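Protein angel homolog 2 (Homo sapiens, PDB 6RW0) hydrolyses 2',3'-cyclic phosphates as a member of the CCR4 family of deadenylases, and probably binds the 3' untranslated regions of messenger RNA. Local coordinates at residues I141-S146 with L173-Q178; I163-R168 with G203-T208; T347-V352 with L397-D402; L389-R394 with A423-E428. One frame throughout, in Å; residues are numbered along the deposited sequence.

Interaction 1: residues I141-S146 with L173-Q178; sequences ICFKHS and LVLLLQ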
loop_
_atom_site.group_PDB
_atom_site.type_symbol
_atom_site.label_atom_id
_atom_site.label_comp_id
_atom_site.label_asym_id
_atom_site.label_seq_id
_atom_site.Cartn_x
_atom_site.Cartn_y
_atom_site.Cartn_z
ATOM N N ILE A 141 -9.201 -5.168 -2.988
ATOM C CA ILE A 141 -8.341 -6.199 -3.560
ATOM C C ILE A 141 -9.184 -6.982 -4.550
ATOM O O ILE A 141 -10.253 -7.491 -4.196
ATOM C CB ILE A 141 -7.722 -7.131 -2.506
ATOM C CG1 ILE A 141 -6.847 -6.363 -1.524
ATOM C CG2 ILE A 141 -6.863 -8.193 -3.206
ATOM C CD1 ILE A 141 -6.347 -7.199 -0.327
ATOM N N CYS A 142 -8.706 -7.068 -5.783
ATOM C CA CYS A 142 -9.414 -7.722 -6.868
ATOM C C CYS A 142 -8.478 -8.748 -7.482
ATOM O O CYS A 142 -7.261 -8.559 -7.500
ATOM C CB CYS A 142 -9.809 -6.695 -7.931
ATOM S SG CYS A 142 -10.577 -5.179 -7.277
ATOM N N PHE A 143 -9.009 -9.846 -7.978
ATOM C CA PHE A 143 -8.141 -10.893 -8.556
ATOM C C PHE A 143 -8.883 -11.589 -9.696
ATOM O O PHE A 143 -10.077 -11.630 -9.680
ATOM C CB PHE A 143 -7.690 -11.867 -7.466
ATOM C CG PHE A 143 -8.825 -12.643 -6.872
ATOM C CD1 PHE A 143 -9.452 -12.232 -5.718
ATOM C CD2 PHE A 143 -9.309 -13.745 -7.536
ATOM C CE1 PHE A 143 -10.512 -12.955 -5.216
ATOM C CE2 PHE A 143 -10.368 -14.461 -7.035
ATOM C CZ PHE A 143 -10.955 -14.068 -5.875
ATOM N N LYS A 144 -8.147 -12.037 -10.699
ATOM C CA LYS A 144 -8.778 -12.720 -11.847
ATOM C C LYS A 144 -9.344 -14.038 -11.332
ATOM O O LYS A 144 -8.589 -14.805 -10.801
ATOM C CB LYS A 144 -7.749 -12.963 -12.950
ATOM C CG LYS A 144 -7.303 -11.708 -13.673
ATOM C CD LYS A 144 -8.410 -11.013 -14.394
ATOM C CE LYS A 144 -7.912 -10.043 -15.441
ATOM N NZ LYS A 144 -7.291 -10.762 -16.569
ATOM N N HIS A 145 -10.609 -14.345 -11.588
ATOM C CA HIS A 145 -11.178 -15.629 -11.101
ATOM C C HIS A 145 -10.605 -16.816 -11.884
ATOM O O HIS A 145 -10.651 -17.880 -11.359
ATOM C CB HIS A 145 -12.694 -15.574 -10.921
ATOM C CG HIS A 145 -13.424 -14.901 -12.001
ATOM N ND1 HIS A 145 -13.487 -15.429 -13.254
ATOM C CD2 HIS A 145 -14.161 -13.780 -12.003
ATOM C CE1 HIS A 145 -14.214 -14.641 -14.008
ATOM N NE2 HIS A 145 -14.628 -13.623 -13.263
ATOM N N SER A 146 -10.065 -16.614 -13.081
ATOM C CA SER A 146 -9.346 -17.641 -13.861
ATOM C C SER A 146 -8.041 -18.046 -13.163
ATOM O O SER A 146 -7.571 -19.114 -13.451
ATOM C CB SER A 146 -9.090 -17.169 -15.264
ATOM O OG SER A 146 -8.085 -16.180 -15.315
ATOM N N LEU A 173 -7.022 -4.595 4.299
ATOM C CA LEU A 173 -7.770 -5.749 3.815
ATOM C C LEU A 173 -6.769 -6.838 3.470
ATOM O O LEU A 173 -5.733 -6.552 2.863
ATOM C CB LEU A 173 -8.620 -5.395 2.594
ATOM C CG LEU A 173 -9.528 -6.500 2.063
ATOM C CD1 LEU A 173 -10.556 -6.954 3.058
ATOM C CD2 LEU A 173 -10.208 -5.979 0.787
ATOM N N VAL A 174 -7.061 -8.066 3.889
ATOM C CA VAL A 174 -6.185 -9.212 3.655
ATOM C C VAL A 174 -7.030 -10.321 3.052
ATOM O O VAL A 174 -8.041 -10.725 3.641
ATOM C CB VAL A 174 -5.505 -9.693 4.950
ATOM C CG1 VAL A 174 -4.579 -10.857 4.656
ATOM C CG2 VAL A 174 -4.752 -8.535 5.618
ATOM N N LEU A 175 -6.641 -10.805 1.878
ATOM C CA LEU A 175 -7.301 -11.951 1.274
ATOM C C LEU A 175 -6.359 -13.143 1.319
ATOM O O LEU A 175 -5.138 -12.995 1.218
ATOM C CB LEU A 175 -7.687 -11.704 -0.190
ATOM C CG LEU A 175 -8.582 -10.515 -0.534
ATOM C CD1 LEU A 175 -9.097 -10.632 -1.976
ATOM C CD2 LEU A 175 -9.735 -10.324 0.420
ATOM N N LEU A 176 -6.930 -14.328 1.455
ATOM C CA LEU A 176 -6.187 -15.562 1.269
ATOM C C LEU A 176 -6.721 -16.205 -0.003
ATOM O O LEU A 176 -7.928 -16.446 -0.112
ATOM C CB LEU A 176 -6.340 -16.483 2.471
ATOM C CG LEU A 176 -5.358 -17.654 2.434
ATOM C CD1 LEU A 176 -3.894 -17.239 2.586
ATOM C CD2 LEU A 176 -5.730 -18.652 3.521
ATOM N N LEU A 177 -5.830 -16.405 -0.965
ATOM C CA LEU A 177 -6.185 -16.876 -2.319
ATOM C C LEU A 177 -5.546 -18.230 -2.613
ATOM O O LEU A 177 -4.448 -18.433 -2.207
ATOM C CB LEU A 177 -5.691 -15.869 -3.359
ATOM C CG LEU A 177 -6.191 -14.438 -3.225
ATOM C CD1 LEU A 177 -5.605 -13.587 -4.328
ATOM C CD2 LEU A 177 -7.702 -14.370 -3.270
ATOM N N GLN A 178 -6.248 -19.104 -3.319
ATOM C CA GLN A 178 -5.706 -20.412 -3.718
ATOM C C GLN A 178 -5.396 -20.338 -5.215
ATOM O O GLN A 178 -6.322 -20.172 -5.981
ATOM C CB GLN A 178 -6.700 -21.527 -3.429
ATOM C CG GLN A 178 -6.140 -22.897 -3.769
ATOM C CD GLN A 178 -4.905 -23.211 -2.972
ATOM O OE1 GLN A 178 -4.844 -22.965 -1.788
ATOM N NE2 GLN A 178 -3.887 -23.716 -3.629
#

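Interaction 2: residues I163-R168 with G203-T208; sequences ISLLDR and GDIKLT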
loop_
_atom_site.group_PDB
_atom_site.type_symbol
_atom_site.label_atom_id
_atom_site.label_comp_id
_atom_site.label_asym_id
_atom_site.label_seq_id
_atom_site.Cartn_x
_atom_site.Cartn_y
_atom_site.Cartn_z
ATOM N N ILE A 163 -9.763 2.697 22.439
ATOM C CA ILE A 163 -8.338 3.015 22.533
ATOM C C ILE A 163 -8.148 4.418 21.972
ATOM O O ILE A 163 -8.236 4.619 20.755
ATOM C CB ILE A 163 -7.480 1.995 21.773
ATOM C CG1 ILE A 163 -7.714 0.608 22.383
ATOM C CG2 ILE A 163 -6.016 2.384 21.807
ATOM C CD1 ILE A 163 -7.118 -0.510 21.594
ATOM N N SER A 164 -7.889 5.391 22.850
ATOM C CA SER A 164 -7.853 6.781 22.405
ATOM C C SER A 164 -6.819 7.013 21.313
ATOM O O SER A 164 -7.032 7.847 20.427
ATOM C CB SER A 164 -7.608 7.703 23.595
ATOM O OG SER A 164 -8.751 7.721 24.435
ATOM N N LEU A 165 -5.705 6.285 21.342
ATOM C CA LEU A 165 -4.682 6.453 20.320
ATOM C C LEU A 165 -5.244 6.242 18.925
ATOM O O LEU A 165 -4.865 6.944 17.976
ATOM C CB LEU A 165 -3.574 5.429 20.573
ATOM C CG LEU A 165 -2.505 5.266 19.504
ATOM C CD1 LEU A 165 -1.691 6.543 19.366
ATOM C CD2 LEU A 165 -1.562 4.108 19.806
ATOM N N LEU A 166 -6.107 5.248 18.774
ATOM C CA LEU A 166 -6.528 4.755 17.466
ATOM C C LEU A 166 -7.850 5.397 17.055
ATOM O O LEU A 166 -8.864 4.736 16.845
ATOM C CB LEU A 166 -6.613 3.236 17.493
ATOM C CG LEU A 166 -5.238 2.567 17.515
ATOM C CD1 LEU A 166 -5.374 1.084 17.843
ATOM C CD2 LEU A 166 -4.474 2.739 16.202
ATOM N N ASP A 167 -7.802 6.719 16.894
ATOM C CA ASP A 167 -8.992 7.504 16.607
ATOM C C ASP A 167 -9.154 7.842 15.129
ATOM O O ASP A 167 -10.005 8.671 14.789
ATOM C CB ASP A 167 -9.010 8.782 17.458
ATOM C CG ASP A 167 -7.816 9.696 17.203
ATOM O OD1 ASP A 167 -7.045 9.461 16.258
ATOM O OD2 ASP A 167 -7.648 10.672 17.972
ATOM N N ARG A 168 -8.392 7.207 14.245
ATOM C CA ARG A 168 -8.427 7.510 12.820
ATOM C C ARG A 168 -9.103 6.389 12.030
ATOM O O ARG A 168 -9.101 5.222 12.440
ATOM C CB ARG A 168 -7.003 7.748 12.307
ATOM C CG ARG A 168 -6.262 8.896 13.021
ATOM C CD ARG A 168 -7.038 10.180 12.924
ATOM N NE ARG A 168 -6.233 11.389 12.732
ATOM C CZ ARG A 168 -5.600 12.030 13.711
ATOM N NH1 ARG A 168 -5.649 11.564 14.951
ATOM N NH2 ARG A 168 -4.921 13.141 13.455
ATOM N N GLY A 203 3.302 9.470 13.833
ATOM C CA GLY A 203 4.037 8.222 13.583
ATOM C C GLY A 203 3.625 7.141 14.560
ATOM O O GLY A 203 3.818 5.992 14.254
ATOM N N ASP A 204 3.188 7.537 15.750
ATOM C CA ASP A 204 2.664 6.596 16.760
ATOM C C ASP A 204 1.428 5.902 16.178
ATOM O O ASP A 204 1.347 4.710 16.253
ATOM C CB ASP A 204 2.342 7.331 18.062
ATOM C CG ASP A 204 1.447 8.551 17.954
ATOM O OD1 ASP A 204 1.428 9.185 16.924
ATOM O OD2 ASP A 204 0.794 8.829 18.919
ATOM N N ILE A 205 0.515 6.639 15.575
ATOM C CA ILE A 205 -0.643 6.018 14.941
ATOM C C ILE A 205 -0.213 5.175 13.750
ATOM O O ILE A 205 -0.671 4.040 13.585
ATOM C CB ILE A 205 -1.715 7.060 14.569
ATOM C CG1 ILE A 205 -2.186 7.800 15.812
ATOM C CG2 ILE A 205 -2.865 6.336 13.869
ATOM C CD1 ILE A 205 -3.160 8.890 15.497
ATOM N N LYS A 206 0.685 5.699 12.908
ATOM C CA LYS A 206 1.118 4.952 11.730
ATOM C C LYS A 206 1.697 3.591 12.100
ATOM O O LYS A 206 1.379 2.580 11.460
ATOM C CB LYS A 206 2.178 5.727 10.957
ATOM C CG LYS A 206 1.698 6.761 10.003
ATOM C CD LYS A 206 2.826 6.959 8.984
ATOM C CE LYS A 206 2.346 7.688 7.756
ATOM N NZ LYS A 206 2.085 9.105 7.993
ATOM N N LEU A 207 2.630 3.557 13.066
ATOM C CA LEU A 207 3.252 2.287 13.444
ATOM C C LEU A 207 2.233 1.332 14.042
ATOM O O LEU A 207 2.320 0.115 13.828
ATOM C CB LEU A 207 4.397 2.507 14.436
ATOM C CG LEU A 207 5.686 2.973 13.770
ATOM C CD1 LEU A 207 6.668 3.433 14.826
ATOM C CD2 LEU A 207 6.300 1.892 12.904
ATOM N N THR A 208 1.252 1.851 14.778
ATOM C CA THR A 208 0.248 0.979 15.372
ATOM C C THR A 208 -0.683 0.419 14.300
ATOM O O THR A 208 -1.040 -0.760 14.342
ATOM C CB THR A 208 -0.527 1.728 16.456
ATOM O OG1 THR A 208 0.387 2.265 17.429
ATOM C CG2 THR A 208 -1.480 0.812 17.204
#

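Interaction 3: residues T347-V352 with L397-D402; sequences TGIPEV and LLTEQD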
loop_
_atom_site.group_PDB
_atom_site.type_symbol
_atom_site.label_atom_id
_atom_site.label_comp_id
_atom_site.label_asym_id
_atom_site.label_seq_id
_atom_site.Cartn_x
_atom_site.Cartn_y
_atom_site.Cartn_z
ATOM N N THR A 347 22.191 7.112 -11.685
ATOM C CA THR A 347 22.216 8.498 -11.247
ATOM C C THR A 347 22.064 8.695 -9.745
ATOM O O THR A 347 22.463 9.748 -9.240
ATOM C CB THR A 347 21.083 9.271 -11.941
ATOM O OG1 THR A 347 19.828 8.655 -11.622
ATOM C CG2 THR A 347 21.259 9.258 -13.450
ATOM N N GLY A 348 21.500 7.731 -9.021
ATOM C CA GLY A 348 21.152 7.949 -7.633
ATOM C C GLY A 348 19.900 8.772 -7.422
ATOM O O GLY A 348 19.524 9.020 -6.267
ATOM N N ILE A 349 19.238 9.192 -8.492
ATOM C CA ILE A 349 18.047 10.037 -8.361
ATOM C C ILE A 349 16.901 9.201 -7.797
ATOM O O ILE A 349 16.722 8.046 -8.219
ATOM C CB ILE A 349 17.672 10.635 -9.718
ATOM C CG1 ILE A 349 18.815 11.511 -10.236
ATOM C CG2 ILE A 349 16.369 11.429 -9.612
ATOM C CD1 ILE A 349 18.658 11.907 -11.675
ATOM N N PRO A 350 16.110 9.739 -6.871
ATOM C CA PRO A 350 15.022 8.946 -6.287
ATOM C C PRO A 350 13.884 8.681 -7.254
ATOM O O PRO A 350 13.496 9.541 -8.055
ATOM C CB PRO A 350 14.522 9.813 -5.122
ATOM C CG PRO A 350 15.539 10.850 -4.911
ATOM C CD PRO A 350 16.307 11.021 -6.174
ATOM N N GLU A 351 13.333 7.479 -7.133
ATOM C CA GLU A 351 12.031 7.164 -7.685
ATOM C C GLU A 351 10.948 7.865 -6.879
ATOM O O GLU A 351 11.051 8.004 -5.654
ATOM C CB GLU A 351 11.774 5.664 -7.544
ATOM C CG GLU A 351 12.639 4.782 -8.414
ATOM C CD GLU A 351 12.500 3.288 -8.143
ATOM O OE1 GLU A 351 11.901 2.883 -7.120
ATOM O OE2 GLU A 351 13.033 2.507 -8.959
ATOM N N VAL A 352 9.877 8.277 -7.561
ATOM C CA VAL A 352 8.695 8.803 -6.889
ATOM C C VAL A 352 7.484 7.996 -7.336
ATOM O O VAL A 352 7.479 7.396 -8.416
ATOM C CB VAL A 352 8.461 10.317 -7.109
ATOM C CG1 VAL A 352 9.679 11.106 -6.660
ATOM C CG2 VAL A 352 8.094 10.609 -8.556
ATOM N N LEU A 397 9.610 2.976 -12.476
ATOM C CA LEU A 397 8.989 4.213 -11.958
ATOM C C LEU A 397 9.666 5.414 -12.637
ATOM O O LEU A 397 10.391 5.225 -13.586
ATOM C CB LEU A 397 9.117 4.157 -10.424
ATOM C CG LEU A 397 8.035 3.344 -9.727
ATOM C CD1 LEU A 397 8.394 3.169 -8.265
ATOM C CD2 LEU A 397 6.681 4.002 -9.861
ATOM N N LEU A 398 9.342 6.615 -12.213
ATOM C CA LEU A 398 9.848 7.862 -12.797
ATOM C C LEU A 398 10.408 8.752 -11.701
ATOM O O LEU A 398 10.239 8.466 -10.550
ATOM C CB LEU A 398 8.687 8.555 -13.506
ATOM C CG LEU A 398 8.016 7.760 -14.614
ATOM C CD1 LEU A 398 6.801 8.501 -15.108
ATOM C CD2 LEU A 398 8.978 7.496 -15.754
ATOM N N THR A 399 11.132 9.772 -12.106
ATOM C CA THR A 399 11.673 10.784 -11.189
ATOM C C THR A 399 10.688 11.944 -11.055
ATOM O O THR A 399 9.773 12.061 -11.836
ATOM C CB THR A 399 13.032 11.306 -11.659
ATOM O OG1 THR A 399 12.780 12.070 -12.827
ATOM C CG2 THR A 399 14.031 10.210 -11.941
ATOM N N GLU A 400 10.930 12.797 -10.066
ATOM C CA GLU A 400 10.149 14.020 -9.825
ATOM C C GLU A 400 10.275 14.904 -11.071
ATOM O O GLU A 400 9.295 15.435 -11.499
ATOM C CB GLU A 400 10.698 14.728 -8.585
ATOM C CG GLU A 400 10.068 16.077 -8.326
ATOM C CD GLU A 400 10.558 16.744 -7.055
ATOM O OE1 GLU A 400 11.409 16.167 -6.408
ATOM O OE2 GLU A 400 10.086 17.827 -6.763
ATOM N N GLN A 401 11.477 15.023 -11.614
ATOM C CA GLN A 401 11.714 15.863 -12.809
ATOM C C GLN A 401 10.927 15.302 -13.994
ATOM O O GLN A 401 10.353 16.081 -14.713
ATOM C CB GLN A 401 13.200 15.951 -13.133
ATOM C CG GLN A 401 13.472 16.901 -14.285
ATOM C CD GLN A 401 14.903 16.949 -14.750
ATOM O OE1 GLN A 401 15.756 16.187 -14.318
ATOM N NE2 GLN A 401 15.172 17.856 -15.666
ATOM N N ASP A 402 10.874 13.989 -14.150
ATOM C CA ASP A 402 10.109 13.370 -15.253
ATOM C C ASP A 402 8.645 13.781 -15.121
ATOM O O ASP A 402 8.044 14.112 -16.078
ATOM C CB ASP A 402 10.111 11.841 -15.171
ATOM C CG ASP A 402 11.397 11.146 -15.558
ATOM O OD1 ASP A 402 12.155 11.733 -16.318
ATOM O OD2 ASP A 402 11.631 10.036 -15.047
HETATM O O HOH W 1 13.175 12.238 -8.216
HETATM O O HOH W 2 12.011 1.828 -11.422
#

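Interaction 4: residues L389-R394 with A423-E428; sequences LKLLAR and AKFRLE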
loop_
_atom_site.group_PDB
_atom_site.type_symbol
_atom_site.label_atom_id
_atom_site.label_comp_id
_atom_site.label_asym_id
_atom_site.label_seq_id
_atom_site.Cartn_x
_atom_site.Cartn_y
_atom_site.Cartn_z
ATOM N N LEU A 389 8.829 -15.873 -2.762
ATOM C CA LEU A 389 8.401 -15.625 -4.149
ATOM C C LEU A 389 9.616 -15.094 -4.900
ATOM O O LEU A 389 10.448 -14.474 -4.285
ATOM C CB LEU A 389 7.297 -14.573 -4.167
ATOM C CG LEU A 389 5.939 -15.034 -3.670
ATOM C CD1 LEU A 389 5.026 -13.835 -3.496
ATOM C CD2 LEU A 389 5.338 -16.048 -4.621
ATOM N N LYS A 390 9.707 -15.365 -6.189
ATOM C CA LYS A 390 10.780 -14.803 -7.024
ATOM C C LYS A 390 10.197 -13.620 -7.789
ATOM O O LYS A 390 9.134 -13.754 -8.359
ATOM C CB LYS A 390 11.324 -15.843 -8.001
ATOM C CG LYS A 390 11.845 -17.103 -7.344
ATOM C CD LYS A 390 13.263 -16.989 -6.862
ATOM C CE LYS A 390 13.888 -18.344 -6.582
ATOM N NZ LYS A 390 13.649 -19.310 -7.683
ATOM N N LEU A 391 10.869 -12.489 -7.731
ATOM C CA LEU A 391 10.471 -11.336 -8.527
ATOM C C LEU A 391 11.022 -11.517 -9.933
ATOM O O LEU A 391 12.241 -11.570 -10.125
ATOM C CB LEU A 391 11.008 -10.045 -7.919
ATOM C CG LEU A 391 10.665 -8.797 -8.730
ATOM C CD1 LEU A 391 9.176 -8.568 -8.782
ATOM C CD2 LEU A 391 11.359 -7.585 -8.133
ATOM N N LEU A 392 10.128 -11.621 -10.911
ATOM C CA LEU A 392 10.559 -11.787 -12.294
ATOM C C LEU A 392 10.764 -10.453 -13.001
ATOM O O LEU A 392 11.701 -10.312 -13.798
ATOM C CB LEU A 392 9.508 -12.589 -13.062
ATOM C CG LEU A 392 9.212 -14.010 -12.593
ATOM C CD1 LEU A 392 8.076 -14.605 -13.431
ATOM C CD2 LEU A 392 10.469 -14.858 -12.696
ATOM N N ALA A 393 9.897 -9.478 -12.743
ATOM C CA ALA A 393 9.940 -8.213 -13.462
ATOM C C ALA A 393 9.151 -7.165 -12.694
ATOM O O ALA A 393 8.281 -7.482 -11.878
ATOM C CB ALA A 393 9.347 -8.359 -14.867
ATOM N N ARG A 394 9.456 -5.903 -12.983
ATOM C CA ARG A 394 8.725 -4.782 -12.411
ATOM C C ARG A 394 8.609 -3.690 -13.464
ATOM O O ARG A 394 9.429 -3.599 -14.382
ATOM C CB ARG A 394 9.418 -4.226 -11.165
ATOM C CG ARG A 394 10.793 -3.671 -11.437
ATOM C CD ARG A 394 11.530 -3.344 -10.147
ATOM N NE ARG A 394 12.878 -2.914 -10.490
ATOM C CZ ARG A 394 13.948 -3.062 -9.722
ATOM N NH1 ARG A 394 13.854 -3.624 -8.525
ATOM N NH2 ARG A 394 15.122 -2.635 -10.164
ATOM N N ALA A 423 4.265 -5.608 -10.598
ATOM C CA ALA A 423 5.294 -6.622 -10.476
ATOM C C ALA A 423 4.779 -7.937 -11.031
ATOM O O ALA A 423 3.584 -8.238 -10.942
ATOM C CB ALA A 423 5.660 -6.844 -9.009
ATOM N N LYS A 424 5.700 -8.744 -11.550
ATOM C CA LYS A 424 5.405 -10.127 -11.902
ATOM C C LYS A 424 6.220 -11.046 -11.004
ATOM O O LYS A 424 7.444 -10.893 -10.904
ATOM C CB LYS A 424 5.705 -10.446 -13.361
ATOM C CG LYS A 424 5.242 -11.858 -13.721
ATOM C CD LYS A 424 5.050 -12.063 -15.216
ATOM C CE LYS A 424 5.572 -13.427 -15.637
ATOM N NZ LYS A 424 5.043 -13.861 -16.954
ATOM N N PHE A 425 5.533 -11.991 -10.386
ATOM C CA PHE A 425 6.138 -12.930 -9.425
ATOM C C PHE A 425 6.057 -14.370 -9.928
ATOM O O PHE A 425 5.209 -14.679 -10.725
ATOM C CB PHE A 425 5.405 -12.881 -8.083
ATOM C CG PHE A 425 5.539 -11.581 -7.340
ATOM C CD1 PHE A 425 6.729 -11.204 -6.756
ATOM C CD2 PHE A 425 4.454 -10.741 -7.215
ATOM C CE1 PHE A 425 6.837 -10.003 -6.082
ATOM C CE2 PHE A 425 4.571 -9.542 -6.547
ATOM C CZ PHE A 425 5.755 -9.179 -5.977
ATOM N N ARG A 426 6.953 -15.200 -9.421
ATOM C CA ARG A 426 6.953 -16.644 -9.692
ATOM C C ARG A 426 6.890 -17.389 -8.358
ATOM O O ARG A 426 7.694 -17.108 -7.505
ATOM C CB ARG A 426 8.225 -17.080 -10.420
ATOM C CG ARG A 426 8.352 -18.590 -10.526
ATOM C CD ARG A 426 9.211 -19.019 -11.698
ATOM N NE ARG A 426 8.635 -18.606 -12.950
ATOM C CZ ARG A 426 9.332 -18.417 -14.058
ATOM N NH1 ARG A 426 10.619 -18.676 -14.071
ATOM N NH2 ARG A 426 8.744 -17.982 -15.147
ATOM N N LEU A 427 5.956 -18.310 -8.201
ATOM C CA LEU A 427 5.958 -19.221 -7.051
ATOM C C LEU A 427 6.496 -20.547 -7.594
ATOM O O LEU A 427 5.853 -21.112 -8.445
ATOM C CB LEU A 427 4.537 -19.374 -6.525
ATOM C CG LEU A 427 4.370 -20.445 -5.458
ATOM C CD1 LEU A 427 5.237 -20.150 -4.259
ATOM C CD2 LEU A 427 2.916 -20.576 -5.068
ATOM N N GLU A 428 7.668 -20.956 -7.153
ATOM C CA GLU A 428 8.237 -22.235 -7.555
ATOM C C GLU A 428 7.521 -23.364 -6.825
ATOM O O GLU A 428 7.278 -23.281 -5.618
ATOM C CB GLU A 428 9.721 -22.288 -7.202
ATOM C CG GLU A 428 10.555 -21.201 -7.835
ATOM C CD GLU A 428 10.932 -21.506 -9.267
ATOM O OE1 GLU A 428 10.423 -22.502 -9.830
ATOM O OE2 GLU A 428 11.747 -20.744 -9.826
#

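Interaction 1: residues I141-S146 with L173-Q178
The Phe143 ring and the Leu177 side chain meet in a CH-pi contact: CD2 of Leu177 sits over one ring face of Phe143, 3.9 Å from the ring centroid and 24° off the normal, displaced toward the CD1-CE1 rim. Phe143 holds its CG between the backbone N and the carbonyl carbon (chi1 65°), which carries the ring across the gap to the methyl group. CD1 of Leu175 comes to the same ring at its edge, near the ring plane, 4.1 Å from Phe143 CD1, so the two leucines take different sides of one aromatic group. The strands 141-144 and 173-178 belong to two different sheets; their axes come no closer than 8.7 Å and run nearly the same way, 22° from parallel. This is the interior of the two-sheet alpha/beta sandwich of the endonuclease/exonuclease/phosphatase fold, where side chains rather than backbones join the layers. The other contacts are aliphatic and centre on Ile141, whose two branches divide the work. Its CG2 packs against CD1 of Leu175 at 3.5 Å, the two side chains lying alongside and pointing opposite ways. The longer branch, extended, brings Ile141 CD1 to 4.0 Å from CG of Leu173. That same CD1 lies 3.3 Å from the backbone O of Leu173, a close approach of a methyl group to the facing strand. Val191 and Asn193 of strand 189-195 also touch Ile141, while Phe148 of strand 148-157 packs on both Phe143 and Leu177.

Interaction 2: residues I163-R168 with G203-T208
The first two turns of helix 203-220 are covered by the loop between strands 148-157 and 171-179, and Leu165 and Ile205 meet at the middle of this contact. Leu165 CD1 packs 3.8 Å from Ile205 CG1, the two side chains passing in opposite directions, and the backbone O of Leu165 lies 3.5 Å from the same CG1. With its CG turned anti to the backbone N (chi1 170°), Leu165 spreads its methyl groups over three helix residues: CD1 also rests 3.4 Å from Asp204 OD2, and CD2 meets Thr208 OG1 at 3.6 Å, the two side chains reaching toward each other. The Asp204 carboxylate has its charge partners elsewhere, OD2 making salt bridges with Arg202 and Arg275. One residue further along the loop, Leu166, the centre of an inverse gamma turn, lays CD2 against Thr208 CG2 at 3.7 Å. Thr208 OG1 donates to Asp204 O at 2.9 Å; the backbone N of Thr208 reaches that oxygen too, from the opposite face of the carbonyl plane. An alanine at Thr208 is likely to leave Leu166 CD2 facing a gap and Asp204 O without its second donor. Arg168 crosses Ile205 at about a right angle, NH1 lying 3.7 Å from CD1 of Ile205. A salt bridge of 2.8 Å from Arg168 NH1 to Asp167 OD1, in the guanidinium plane and on the syn side of the carboxylate, steadies the arginine beside that methyl group. The arrangement is that of a loop that packs its leucines on the N-terminal turns of a helix, here one that follows strand 189-195 in the alpha/beta sandwich.

Interaction 3: residues T347-V352 with L397-D402
Leu398 O receives the backbone N-H of Val352 at 3.0 Å, with an angle of 166° at the hydrogen. Two waters bridge the two segments beside this bond, one running from Pro350 O to Glu400 N, the other from Glu351 OE2 to Leu397 N. Val352 also sets CG2 3.8 Å from the carbonyl C of Thr399, while its own O, buried here, has no polar partner and lies near Leu397 CD2. Thr399 CG2 touches Ile349 CG2 at 3.5 Å, the side chains meeting obliquely. With chi1 at 70°, Thr399 OG1 stands between the backbone N and the carbonyl carbon and accepts from Asp402 N at 3.0 Å. In return Asp402 OD2 takes Thr399 N at 3.0 Å, approached from above the carboxylate plane in an almost straight bond (178°). A valine in place of Thr399 would probably leave Asp402 N without its capping acceptor and weaken the start of the helix. Glu351 and Leu397 cross at about a right angle, OE1 lying 3.7 Å from CD1 of Leu397. The reciprocal Thr399-Asp402 bonds are a capping box, opening helix 400-405 beside the loop 347-352.

Interaction 4: residues L389-R394 with A423-E428
Lys390 and Arg426 exchange two backbone hydrogen bonds: Lys390 N reaches Arg426 O at 3.0 Å, and Arg426 N reaches Lys390 O at 2.8 Å. Further along, Lys424 O serves two donors, taking Leu392 N at 2.8 Å and, weakly, Ala393 N at 3.4 Å, while Lys424 N gives its hydrogen to Ala393 O at 2.9 Å. Lys390 NZ, swung over by the bends of its chain, forms a weak hydrogen bond within a salt bridge of 3.2 Å to Glu428 OE2. The Arg426 guanidinium is paired through NE with Asp51 of strand 49-58, and Leu392 CD2 sits over the centre of one of its faces, 3.9 Å above the plane. Leu392 CD1 meanwhile rests against the aliphatic CE of Lys424, so one leucine packs on the guanidinium of Arg426 and on the aliphatic chain of Lys424. Among the apolar groups, Leu391 CD1 comes 3.8 Å from Phe425 CE1 and also touches the methyl of Ala423. Leu389 CD2 packs on Leu427 CB. Leu392 and Ala393 together face Lys424, a classic beta bulge in an antiparallel pair of the sheet.

Interactions 1 and 4 both reach the sheet that holds strands 137-144, 390-395 and 421-428; their centres are about 17 Å apart. Interaction 1 joins that sheet to the second one through strand 171-179, whereas interaction 4 pairs neighbouring strands within it. Interaction 2, about 28 Å from interaction 1 centre to centre, alternates with it along the chain: the loop 163-168 precedes strand 171-179, and helix 203-220 follows. The centre of interaction 3 is about 31 Å from those of interactions 1 and 2 and about 23 Å from that of interaction 4, with which it also alternates. The four thus sample the packing between the sheets, a strand pair near one end of a sheet, and two loop-to-helix contacts of one alpha/beta sandwich.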